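Local coordinates for large adhesion protein (Lap) involved in biofilm formation (Marinobacter hydrocarbonoclasticus, PDB 6XI3) that probably helps extend a biofilm-forming bacterial adhesin toward its target, as a row of immunoglobulin-like beta-sandwich domains with calcium ions bound between them, at residues T31-T36 against N45-T50; D52-E57 against Q105-N110; V59-T64 against Y83-V88; N263-T268 against T280-S285. All blocks are in the same frame, centred on the assembly; numbering follows the deposited sequence.

Contact 1: T31-T36 against N45-T50; sequences TVSLDT and NLSGTT. With EDO (1,2-ethanediol), chain K.
Ser47 and Asp35 meet across a beta hairpin, formed by the antiparallel strands 29-38 and 43-51 of an immunoglobulin-like sandwich domain. Ser47 OG donates to Asp35 OD2 at 2.6 Å, and OD2 receives it on its syn lone pair, the side of the other carboxylate oxygen. That second oxygen, Asp35 OD1, accepts from Ser33 OG at 2.9 Å, so two hydroxyls from adjoining strands hold the carboxylate and limit its rotation. What brings the aspartate to the serines is a classic beta bulge: Asp35 and Thr36 both face Asn45. Asn45 O takes two donors from the same face of its plane, Asp35 N at 2.8 Å and Thr36 N at a longer 3.3 Å. With CG beside the backbone N (chi1 -60°), Asp35 turns its carboxylate back over Ser33 and Ser47. Just before the bulge Ser33 and Ser47 pair through both backbone bonds, Ser33 N reaching Ser47 O at 2.8 Å. On the other face Leu34 CD1 packs 3.6 Å from Leu46 CD2, while Val32 and Leu46 reach Val100 of the opposing sheet. Farther out, Asn45 OD1 accepts from Gly87 N. At the opposite end Thr31 OG1 and Thr49 OG1 are hydrogen-bonded at 2.7 Å, and either could be the donor.

Contact 2: D52-E57 against Q105-N110; sequences DVAPNE and QDRNGN
Gln105 meets Val53 through its backbone: both methyls of the valine, CG1 and CG2, lie 3.8 Å from Gln105 O. A water that donates weakly to this carbonyl accepts a bond from Ala54 N and so bridges the two loops, weakly on the Gln105 side. Asp106, next along, begins a type I beta turn that ends at Gly109, and its CB comes 3.3 Å from Asp52 O. Its carboxylate serves its own loop. Asp106 OD1 accepts from Asn108 N at 2.8 Å, which makes an Asx turn, and from Asn110 N at 3.0 Å; the two donors come from opposite faces of the carboxylate plane. OD2 presents its syn lone pair to Asn110 ND2, and the three bonds together fix the rotation of the group. At Arg107 comes the one direct hydrogen bond between the loops, from Arg107 N to Asp52 O at 3.0 Å, with an N-H...O angle of 153°. The arginine chain, extended from CG to NE, then runs along segment 52-57 and lays one face of its guanidinium over Ala54, whose CB is 3.5 Å from Arg107 NH1. Pro55 CD lies obliquely, 3.7 Å from Arg107 NH2. The two loops lie together at one end of the sandwich, one between strands 43-51 and 58-64 and the other between strands 96-105 and 111-120, with Val53 and Asp106 both resting on Leu112 of the last of these.

Contact 3: V59-T64 against Y83-V88; sequences VAITIT and YSLTGV
Strand 59-64 and strand 83-86 bring Val59 to Tyr83 from opposing sheets of a beta sandwich, their axes 9.7 Å apart at closest approach and turned 41° from each other. No backbone bond spans that gap; side chains fill it. Beyond the second strand the chain turns a corner at Gly87, which carries Val88 round to face the first strand as well. At one end of the packing is a CH-pi contact: Val59 CG2 sits over one face of the Tyr83 ring, 3.7 Å from its centroid and close to the ring normal. Val59 CG1 leans toward the phenol end, 3.8 Å from Tyr83 CZ. The tyrosine ring reaches this place because CG lies between the backbone N and the carbonyl carbon (chi1 66°). Next along, Ile61 and Leu85 meet tip to tip, with 3.9 Å between their CD1 atoms. The Ile63 and Val88 side chains then cross at a slant, Ile63 CD1 lying 4.1 Å from Val88 CG1. Ala102 of strand 96-105 touches both Val59 and Tyr83. The chemistry is thus apolar from end to end, and the one polar tip within it, Tyr83 OH, is satisfied by a hydrogen bond to Thr31 O. Cohesion here rests on shape and burial.

Contact 4: N263-T268 against T280-S285; sequences NVVTAT and TGVDIS
The peptide carbonyl of Asp283 is the flat group that Val265 meets, both valine methyls turned to its oxygen: Val265 CG1 lies 3.6 Å and CG2 3.9 Å from Asp283 O. The contact closes one side of an immunoglobulin-like beta sandwich, where strand 264-270, at the margin of the four-stranded sheet, adjoins strand 277-283, at the margin of the three-stranded one. A second flat group, the Asp283 carboxylate, is held within its own segment. Asp283 OD1 uses the syn lone pair for Ser285 OG and is met on the anti side by Ser285 N at 3.0 Å, 31° out of the plane. The bond from Ser285 N to the Asp283 side chain makes an Asx turn, which leads the chain out of the strand. No hydrogen bond joins the segments, whose strand axes approach to 8.1 Å at 143°. Methyl groups do the work instead. With CG1 anti to the backbone N (chi1 157°), Val265 CG1 lies 4.2 Å from Val282 CG1, and the same Val265 atom comes within 4.4 Å of Ile284 CG2. Gly281 and Val282 form a G1 bulge opposite Ala238 of strand 237-245, just where Val282 turns inward. Ala267 completes the patch with its single methyl, CB, 4.2 Å from Val282 CG1.

Overall arrangement
Contacts 1, 2 and 3 belong to the first domain of the row and contact 4 to the third. Contacts 1 and 3 touch directly, with centres 8 Å apart: strand 43-51 lies between strands 29-38 and 82-89, and Leu46 O of contact 1 probably accepts a hydrogen bond from Leu85 N of contact 3 at 2.9 Å. Contact 2 lies at one end of the same sandwich, about 18 Å from the centre of either, and contact 3 is nested in the loop it closes. Contact 4 lies about 89 Å from contacts 1 and 3, centre to centre, across the chain's centre; the Ile284 side chain is about 12 Å from a bound calcium ion.

Contact 1: T31-T36 against N45-T50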
loop_
_atom_site.group_PDB
_atom_site.type_symbol
_atom_site.label_atom_id
_atom_site.label_comp_id
_atom_site.label_asym_id
_atom_site.label_seq_id
_atom_site.Cartn_x
_atom_site.Cartn_y
_atom_site.Cartn_z
ATOM N N THR A 31 51.143 0.236 45.911
ATOM C CA THR A 31 50.158 0.966 45.060
ATOM C C THR A 31 50.448 0.657 43.601
ATOM O O THR A 31 51.643 0.462 43.232
ATOM C CB THR A 31 50.180 2.491 45.256
ATOM O OG1 THR A 31 51.420 2.961 44.725
ATOM C CG2 THR A 31 50.034 2.927 46.703
ATOM N N VAL A 32 49.410 0.756 42.776
ATOM C CA VAL A 32 49.574 0.721 41.306
ATOM C C VAL A 32 48.667 1.808 40.723
ATOM O O VAL A 32 47.599 2.029 41.280
ATOM C CB VAL A 32 49.269 -0.686 40.775
ATOM C CG1 VAL A 32 47.786 -1.038 40.911
ATOM C CG2 VAL A 32 49.762 -0.865 39.355
ATOM N N SER A 33 49.097 2.490 39.662
ATOM C CA SER A 33 48.241 3.440 38.915
ATOM C C SER A 33 48.352 3.085 37.452
ATOM O O SER A 33 49.431 2.673 37.044
ATOM C CB SER A 33 48.570 4.897 39.161
ATOM O OG SER A 33 49.918 5.138 38.872
ATOM N N LEU A 34 47.238 3.233 36.733
ATOM C CA LEU A 34 47.210 3.154 35.260
ATOM C C LEU A 34 47.351 4.596 34.762
ATOM O O LEU A 34 46.405 5.350 34.898
ATOM C CB LEU A 34 45.906 2.482 34.853
ATOM C CG LEU A 34 45.638 2.413 33.356
ATOM C CD1 LEU A 34 46.692 1.579 32.635
ATOM C CD2 LEU A 34 44.255 1.846 33.125
ATOM N N ASP A 35 48.536 4.976 34.300
ATOM C CA ASP A 35 48.856 6.394 34.008
ATOM C C ASP A 35 48.304 6.787 32.649
ATOM O O ASP A 35 47.817 7.909 32.533
ATOM C CB ASP A 35 50.344 6.632 34.065
ATOM C CG ASP A 35 50.845 6.299 35.458
ATOM O OD1 ASP A 35 50.154 6.667 36.419
ATOM O OD2 ASP A 35 51.893 5.689 35.553
ATOM N N THR A 36 48.402 5.920 31.657
ATOM C CA THR A 36 47.892 6.250 30.304
ATOM C C THR A 36 47.432 4.971 29.622
ATOM O O THR A 36 48.048 3.924 29.802
ATOM C CB THR A 36 48.904 6.987 29.406
ATOM O OG1 THR A 36 49.790 6.038 28.828
ATOM C CG2 THR A 36 49.738 8.044 30.090
ATOM N N ASN A 45 50.654 2.503 30.094
ATOM C CA ASN A 45 51.770 2.852 31.004
ATOM C C ASN A 45 51.227 2.753 32.422
ATOM O O ASN A 45 50.091 3.309 32.695
ATOM C CB ASN A 45 52.358 4.230 30.715
ATOM C CG ASN A 45 52.779 4.430 29.273
ATOM O OD1 ASN A 45 52.904 3.468 28.500
ATOM N ND2 ASN A 45 53.050 5.690 28.935
ATOM N N LEU A 46 51.987 2.040 33.260
ATOM C CA LEU A 46 51.683 1.761 34.684
ATOM C C LEU A 46 52.845 2.272 35.526
ATOM O O LEU A 46 53.988 2.170 35.067
ATOM C CB LEU A 46 51.630 0.250 34.905
ATOM C CG LEU A 46 50.754 -0.539 33.963
ATOM C CD1 LEU A 46 51.016 -2.012 34.138
ATOM C CD2 LEU A 46 49.301 -0.225 34.230
ATOM N N SER A 47 52.565 2.633 36.767
ATOM C CA SER A 47 53.602 2.880 37.790
ATOM C C SER A 47 53.068 2.508 39.174
ATOM O O SER A 47 51.854 2.267 39.340
ATOM C CB SER A 47 54.086 4.316 37.726
ATOM O OG SER A 47 53.006 5.229 37.856
ATOM N N GLY A 48 53.960 2.453 40.153
ATOM C CA GLY A 48 53.513 2.404 41.552
ATOM C C GLY A 48 54.646 2.646 42.516
ATOM O O GLY A 48 55.788 3.051 42.084
ATOM N N THR A 49 54.329 2.405 43.773
ATOM C CA THR A 49 55.210 2.612 44.941
ATOM C C THR A 49 55.087 1.389 45.831
ATOM O O THR A 49 54.040 0.709 45.793
ATOM C CB THR A 49 54.834 3.888 45.713
ATOM O OG1 THR A 49 53.525 3.667 46.250
ATOM C CG2 THR A 49 54.862 5.120 44.833
ATOM N N THR A 50 56.093 1.187 46.675
ATOM C CA THR A 50 56.110 0.113 47.685
ATOM C C THR A 50 56.727 0.672 48.942
ATOM O O THR A 50 57.517 1.598 48.818
ATOM C CB THR A 50 56.898 -1.126 47.242
ATOM O OG1 THR A 50 58.259 -0.725 47.010
ATOM C CG2 THR A 50 56.287 -1.782 46.036
HETATM C C1 EDO K . 44.395 2.964 42.122
HETATM O O1 EDO K . 44.804 3.918 41.141
HETATM C C2 EDO K . 45.525 2.130 42.691
HETATM O O2 EDO K . 46.317 2.783 43.695
HETATM O O HOH W 1 50.937 3.795 26.544
#

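Contact 2: D52-E57 against Q105-N110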
loop_
_atom_site.group_PDB
_atom_site.type_symbol
_atom_site.label_atom_id
_atom_site.label_comp_id
_atom_site.label_asym_id
_atom_site.label_seq_id
_atom_site.Cartn_x
_atom_site.Cartn_y
_atom_site.Cartn_z
ATOM N N ASP A 52 58.603 -1.210 52.379
ATOM C CA ASP A 52 59.075 -2.442 53.049
ATOM C C ASP A 52 59.082 -3.588 52.051
ATOM O O ASP A 52 58.977 -4.730 52.514
ATOM C CB ASP A 52 58.161 -2.875 54.199
ATOM C CG ASP A 52 58.267 -1.968 55.402
ATOM O OD1 ASP A 52 59.200 -1.135 55.427
ATOM O OD2 ASP A 52 57.404 -2.089 56.299
ATOM N N VAL A 53 59.195 -3.293 50.758
ATOM C CA VAL A 53 59.553 -4.304 49.724
ATOM C C VAL A 53 61.018 -4.066 49.355
ATOM O O VAL A 53 61.398 -2.889 49.123
ATOM C CB VAL A 53 58.630 -4.221 48.493
ATOM C CG1 VAL A 53 59.035 -5.217 47.423
ATOM C CG2 VAL A 53 57.152 -4.387 48.862
ATOM N N ALA A 54 61.820 -5.129 49.305
ATOM C CA ALA A 54 63.265 -5.040 48.989
ATOM C C ALA A 54 63.429 -4.586 47.546
ATOM O O ALA A 54 62.778 -5.121 46.639
ATOM C CB ALA A 54 63.986 -6.340 49.200
ATOM N N PRO A 55 64.335 -3.618 47.294
ATOM C CA PRO A 55 64.724 -3.309 45.920
ATOM C C PRO A 55 65.206 -4.608 45.246
ATOM O O PRO A 55 65.813 -5.425 45.912
ATOM C CB PRO A 55 65.821 -2.253 46.085
ATOM C CG PRO A 55 65.612 -1.666 47.466
ATOM C CD PRO A 55 65.058 -2.802 48.294
ATOM N N ASN A 56 64.838 -4.787 43.973
ATOM C CA ASN A 56 65.188 -5.931 43.099
ATOM C C ASN A 56 64.176 -7.071 43.252
ATOM O O ASN A 56 64.305 -8.084 42.515
ATOM C CB ASN A 56 66.667 -6.313 43.283
ATOM C CG ASN A 56 67.578 -5.154 42.901
ATOM O OD1 ASN A 56 67.318 -4.471 41.907
ATOM N ND2 ASN A 56 68.640 -4.921 43.664
ATOM N N GLU A 57 63.159 -6.905 44.095
ATOM C CA GLU A 57 61.991 -7.816 44.097
ATOM C C GLU A 57 61.076 -7.378 42.942
ATOM O O GLU A 57 61.310 -6.289 42.383
ATOM C CB GLU A 57 61.280 -7.795 45.438
ATOM C CG GLU A 57 62.147 -8.394 46.540
ATOM C CD GLU A 57 62.553 -9.840 46.303
ATOM O OE1 GLU A 57 61.668 -10.635 45.979
ATOM O OE2 GLU A 57 63.763 -10.150 46.370
ATOM N N GLN A 105 55.340 -9.104 47.653
ATOM C CA GLN A 105 55.522 -9.543 49.057
ATOM C C GLN A 105 56.452 -8.539 49.731
ATOM O O GLN A 105 57.488 -8.183 49.156
ATOM C CB GLN A 105 56.098 -10.960 49.136
ATOM C CG GLN A 105 55.154 -12.024 48.594
ATOM C CD GLN A 105 55.257 -12.155 47.090
ATOM O OE1 GLN A 105 56.347 -12.129 46.522
ATOM N NE2 GLN A 105 54.113 -12.255 46.414
ATOM N N ASP A 106 56.130 -8.167 50.955
ATOM C CA ASP A 106 57.066 -7.367 51.773
ATOM C C ASP A 106 58.223 -8.296 52.200
ATOM O O ASP A 106 58.227 -9.507 51.865
ATOM C CB ASP A 106 56.271 -6.622 52.848
ATOM C CG ASP A 106 55.849 -7.430 54.063
ATOM O OD1 ASP A 106 56.354 -8.555 54.243
ATOM O OD2 ASP A 106 55.050 -6.888 54.846
ATOM N N ARG A 107 59.206 -7.727 52.875
ATOM C CA ARG A 107 60.431 -8.420 53.361
ATOM C C ARG A 107 60.089 -9.572 54.324
ATOM O O ARG A 107 60.919 -10.528 54.407
ATOM C CB ARG A 107 61.350 -7.430 54.082
ATOM C CG ARG A 107 62.089 -6.457 53.187
ATOM C CD ARG A 107 63.026 -5.587 54.012
ATOM N NE ARG A 107 63.412 -4.367 53.317
ATOM C CZ ARG A 107 64.469 -4.253 52.524
ATOM N NH1 ARG A 107 65.272 -5.289 52.323
ATOM N NH2 ARG A 107 64.746 -3.095 51.955
ATOM N N ASN A 108 58.923 -9.525 54.993
ATOM C CA ASN A 108 58.509 -10.570 55.971
ATOM C C ASN A 108 57.494 -11.532 55.324
ATOM O O ASN A 108 56.855 -12.309 56.045
ATOM C CB ASN A 108 58.043 -9.922 57.275
ATOM C CG ASN A 108 59.170 -9.191 57.984
ATOM O OD1 ASN A 108 60.209 -8.906 57.395
ATOM N ND2 ASN A 108 59.015 -8.936 59.267
ATOM N N GLY A 109 57.281 -11.422 54.021
ATOM C CA GLY A 109 56.464 -12.382 53.263
ATOM C C GLY A 109 55.002 -12.007 53.155
ATOM O O GLY A 109 54.272 -12.766 52.509
ATOM N N ASN A 110 54.558 -10.906 53.756
ATOM C CA ASN A 110 53.128 -10.515 53.752
ATOM C C ASN A 110 52.691 -10.191 52.308
ATOM O O ASN A 110 53.404 -9.432 51.627
ATOM C CB ASN A 110 52.909 -9.324 54.671
ATOM C CG ASN A 110 53.290 -9.681 56.090
ATOM O OD1 ASN A 110 52.698 -10.594 56.652
ATOM N ND2 ASN A 110 54.269 -8.992 56.655
HETATM O O HOH W 2 60.782 -7.713 49.796
#

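Contact 3: V59-T64 against Y83-V88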
loop_
_atom_site.group_PDB
_atom_site.type_symbol
_atom_site.label_atom_id
_atom_site.label_comp_id
_atom_site.label_asym_id
_atom_site.label_seq_id
_atom_site.Cartn_x
_atom_site.Cartn_y
_atom_site.Cartn_z
ATOM N N VAL A 59 57.137 -6.883 41.116
ATOM C CA VAL A 59 55.678 -6.648 41.186
ATOM C C VAL A 59 55.044 -7.385 40.017
ATOM O O VAL A 59 55.412 -7.096 38.886
ATOM C CB VAL A 59 55.320 -5.163 41.135
ATOM C CG1 VAL A 59 53.819 -4.979 41.245
ATOM C CG2 VAL A 59 56.050 -4.359 42.189
ATOM N N ALA A 60 54.166 -8.343 40.300
ATOM C CA ALA A 60 53.406 -9.077 39.262
ATOM C C ALA A 60 52.187 -8.226 38.911
ATOM O O ALA A 60 51.558 -7.602 39.813
ATOM C CB ALA A 60 52.988 -10.443 39.743
ATOM N N ILE A 61 51.859 -8.163 37.637
ATOM C CA ILE A 61 50.760 -7.282 37.202
ATOM C C ILE A 61 49.851 -8.101 36.307
ATOM O O ILE A 61 50.368 -8.861 35.484
ATOM C CB ILE A 61 51.328 -6.056 36.494
ATOM C CG1 ILE A 61 51.964 -5.107 37.501
ATOM C CG2 ILE A 61 50.249 -5.362 35.687
ATOM C CD1 ILE A 61 53.005 -4.260 36.877
ATOM N N THR A 62 48.554 -7.956 36.490
ATOM C CA THR A 62 47.571 -8.446 35.492
ATOM C C THR A 62 46.754 -7.254 35.007
ATOM O O THR A 62 46.457 -6.303 35.794
ATOM C CB THR A 62 46.705 -9.589 36.025
ATOM O OG1 THR A 62 45.973 -8.973 37.081
ATOM C CG2 THR A 62 47.522 -10.772 36.501
ATOM N N ILE A 63 46.441 -7.284 33.724
ATOM C CA ILE A 63 45.459 -6.347 33.132
ATOM C C ILE A 63 44.380 -7.239 32.543
ATOM O O ILE A 63 44.729 -8.064 31.687
ATOM C CB ILE A 63 46.094 -5.434 32.084
ATOM C CG1 ILE A 63 47.440 -4.890 32.570
ATOM C CG2 ILE A 63 45.090 -4.340 31.740
ATOM C CD1 ILE A 63 48.054 -3.909 31.632
ATOM N N THR A 64 43.163 -7.109 33.065
ATOM C CA THR A 64 41.991 -7.919 32.683
ATOM C C THR A 64 40.975 -7.029 31.964
ATOM O O THR A 64 40.637 -5.943 32.472
ATOM C CB THR A 64 41.361 -8.577 33.921
ATOM O OG1 THR A 64 42.423 -9.258 34.573
ATOM C CG2 THR A 64 40.245 -9.539 33.597
ATOM N N TYR A 83 58.227 1.576 40.882
ATOM C CA TYR A 83 58.305 0.665 39.725
ATOM C C TYR A 83 57.476 1.300 38.620
ATOM O O TYR A 83 56.624 2.115 38.935
ATOM C CB TYR A 83 57.834 -0.750 40.080
ATOM C CG TYR A 83 56.381 -0.892 40.431
ATOM C CD1 TYR A 83 55.930 -0.627 41.699
ATOM C CD2 TYR A 83 55.476 -1.355 39.499
ATOM C CE1 TYR A 83 54.604 -0.778 42.024
ATOM C CE2 TYR A 83 54.139 -1.484 39.798
ATOM C CZ TYR A 83 53.700 -1.183 41.060
ATOM O OH TYR A 83 52.391 -1.322 41.395
ATOM N N SER A 84 57.777 0.974 37.377
ATOM C CA SER A 84 56.914 1.389 36.244
ATOM C C SER A 84 57.110 0.478 35.038
ATOM O O SER A 84 58.081 -0.243 34.976
ATOM C CB SER A 84 57.192 2.818 35.876
ATOM O OG SER A 84 58.478 2.846 35.317
ATOM N N LEU A 85 56.115 0.454 34.161
ATOM C CA LEU A 85 56.170 -0.231 32.849
ATOM C C LEU A 85 55.581 0.757 31.828
ATOM O O LEU A 85 54.583 1.386 32.161
ATOM C CB LEU A 85 55.378 -1.541 32.886
ATOM C CG LEU A 85 55.967 -2.672 33.734
ATOM C CD1 LEU A 85 55.128 -3.940 33.642
ATOM C CD2 LEU A 85 57.399 -2.990 33.321
ATOM N N THR A 86 56.228 0.916 30.678
ATOM C CA THR A 86 55.813 1.820 29.562
ATOM C C THR A 86 55.544 0.961 28.328
ATOM O O THR A 86 56.331 0.045 28.088
ATOM C CB THR A 86 56.917 2.855 29.281
ATOM O OG1 THR A 86 57.087 3.647 30.458
ATOM C CG2 THR A 86 56.603 3.770 28.108
ATOM N N GLY A 87 54.521 1.273 27.536
ATOM C CA GLY A 87 54.300 0.571 26.256
ATOM C C GLY A 87 53.873 -0.857 26.453
ATOM O O GLY A 87 54.193 -1.688 25.585
ATOM N N VAL A 88 53.178 -1.171 27.561
ATOM C CA VAL A 88 52.661 -2.551 27.770
ATOM C C VAL A 88 51.642 -2.836 26.656
ATOM O O VAL A 88 50.733 -2.039 26.474
ATOM C CB VAL A 88 52.032 -2.732 29.159
ATOM C CG1 VAL A 88 51.388 -4.101 29.292
ATOM C CG2 VAL A 88 53.065 -2.490 30.258
#

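Contact 4: N263-T268 against T280-S285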
loop_
_atom_site.group_PDB
_atom_site.type_symbol
_atom_site.label_atom_id
_atom_site.label_comp_id
_atom_site.label_asym_id
_atom_site.label_seq_id
_atom_site.Cartn_x
_atom_site.Cartn_y
_atom_site.Cartn_z
ATOM N N ASN A 263 -22.894 9.783 -21.968
ATOM C CA ASN A 263 -22.802 10.780 -20.862
ATOM C C ASN A 263 -22.170 10.070 -19.660
ATOM O O ASN A 263 -22.406 8.841 -19.495
ATOM C CB ASN A 263 -24.157 11.390 -20.492
ATOM C CG ASN A 263 -24.852 12.011 -21.692
ATOM O OD1 ASN A 263 -24.286 12.886 -22.342
ATOM N ND2 ASN A 263 -26.060 11.564 -21.997
ATOM N N VAL A 264 -21.378 10.797 -18.875
ATOM C CA VAL A 264 -20.582 10.208 -17.763
ATOM C C VAL A 264 -20.883 11.013 -16.500
ATOM O O VAL A 264 -20.799 12.226 -16.567
ATOM C CB VAL A 264 -19.070 10.230 -18.061
ATOM C CG1 VAL A 264 -18.281 9.600 -16.921
ATOM C CG2 VAL A 264 -18.732 9.547 -19.380
ATOM N N VAL A 265 -21.177 10.334 -15.398
ATOM C CA VAL A 265 -21.216 10.924 -14.032
ATOM C C VAL A 265 -20.028 10.339 -13.261
ATOM O O VAL A 265 -19.818 9.108 -13.365
ATOM C CB VAL A 265 -22.560 10.601 -13.357
ATOM C CG1 VAL A 265 -22.493 10.664 -11.843
ATOM C CG2 VAL A 265 -23.675 11.479 -13.892
ATOM N N THR A 266 -19.281 11.186 -12.537
ATOM C CA THR A 266 -18.163 10.759 -11.666
ATOM C C THR A 266 -18.659 10.760 -10.219
ATOM O O THR A 266 -19.492 11.633 -9.861
ATOM C CB THR A 266 -16.929 11.650 -11.841
ATOM O OG1 THR A 266 -17.241 12.946 -11.331
ATOM C CG2 THR A 266 -16.483 11.730 -13.285
ATOM N N ALA A 267 -18.149 9.807 -9.452
ATOM C CA ALA A 267 -18.366 9.647 -8.007
ATOM C C ALA A 267 -17.058 9.195 -7.375
ATOM O O ALA A 267 -16.168 8.674 -8.073
ATOM C CB ALA A 267 -19.462 8.666 -7.746
ATOM N N THR A 268 -16.934 9.400 -6.078
ATOM C CA THR A 268 -15.733 8.943 -5.357
ATOM C C THR A 268 -16.144 8.535 -3.933
ATOM O O THR A 268 -17.162 9.026 -3.440
ATOM C CB THR A 268 -14.639 10.013 -5.481
ATOM O OG1 THR A 268 -13.486 9.526 -4.800
ATOM C CG2 THR A 268 -15.026 11.328 -4.852
ATOM N N THR A 280 -24.094 5.596 -1.507
ATOM C CA THR A 280 -25.569 5.567 -1.732
ATOM C C THR A 280 -26.008 6.953 -2.214
ATOM O O THR A 280 -25.451 7.933 -1.745
ATOM C CB THR A 280 -26.288 5.071 -0.470
ATOM O OG1 THR A 280 -26.052 6.048 0.530
ATOM C CG2 THR A 280 -25.767 3.732 -0.009
ATOM N N GLY A 281 -26.961 7.017 -3.135
ATOM C CA GLY A 281 -27.588 8.282 -3.551
ATOM C C GLY A 281 -26.751 9.014 -4.581
ATOM O O GLY A 281 -26.842 10.207 -4.678
ATOM N N VAL A 282 -25.933 8.309 -5.349
ATOM C CA VAL A 282 -25.182 8.935 -6.460
ATOM C C VAL A 282 -26.202 9.541 -7.420
ATOM O O VAL A 282 -27.082 8.801 -7.835
ATOM C CB VAL A 282 -24.278 7.922 -7.170
ATOM C CG1 VAL A 282 -23.638 8.594 -8.350
ATOM C CG2 VAL A 282 -23.242 7.329 -6.221
ATOM N N ASP A 283 -26.037 10.809 -7.801
ATOM C CA ASP A 283 -27.037 11.559 -8.606
ATOM C C ASP A 283 -26.792 11.224 -10.082
ATOM O O ASP A 283 -25.736 11.582 -10.627
ATOM C CB ASP A 283 -26.995 13.045 -8.261
ATOM C CG ASP A 283 -27.798 13.963 -9.175
ATOM O OD1 ASP A 283 -28.675 13.494 -9.931
ATOM O OD2 ASP A 283 -27.513 15.141 -9.133
ATOM N N ILE A 284 -27.737 10.533 -10.704
ATOM C CA ILE A 284 -27.635 10.200 -12.151
ATOM C C ILE A 284 -28.785 10.827 -12.935
ATOM O O ILE A 284 -29.087 10.294 -14.033
ATOM C CB ILE A 284 -27.539 8.679 -12.347
ATOM C CG1 ILE A 284 -28.703 7.931 -11.699
ATOM C CG2 ILE A 284 -26.199 8.204 -11.841
ATOM C CD1 ILE A 284 -28.846 6.512 -12.196
ATOM N N SER A 285 -29.341 11.938 -12.429
ATOM C CA SER A 285 -30.397 12.730 -13.132
ATOM C C SER A 285 -29.871 13.254 -14.473
ATOM O O SER A 285 -30.698 13.498 -15.356
ATOM C CB SER A 285 -30.920 13.856 -12.281
ATOM O OG SER A 285 -29.843 14.681 -11.847
#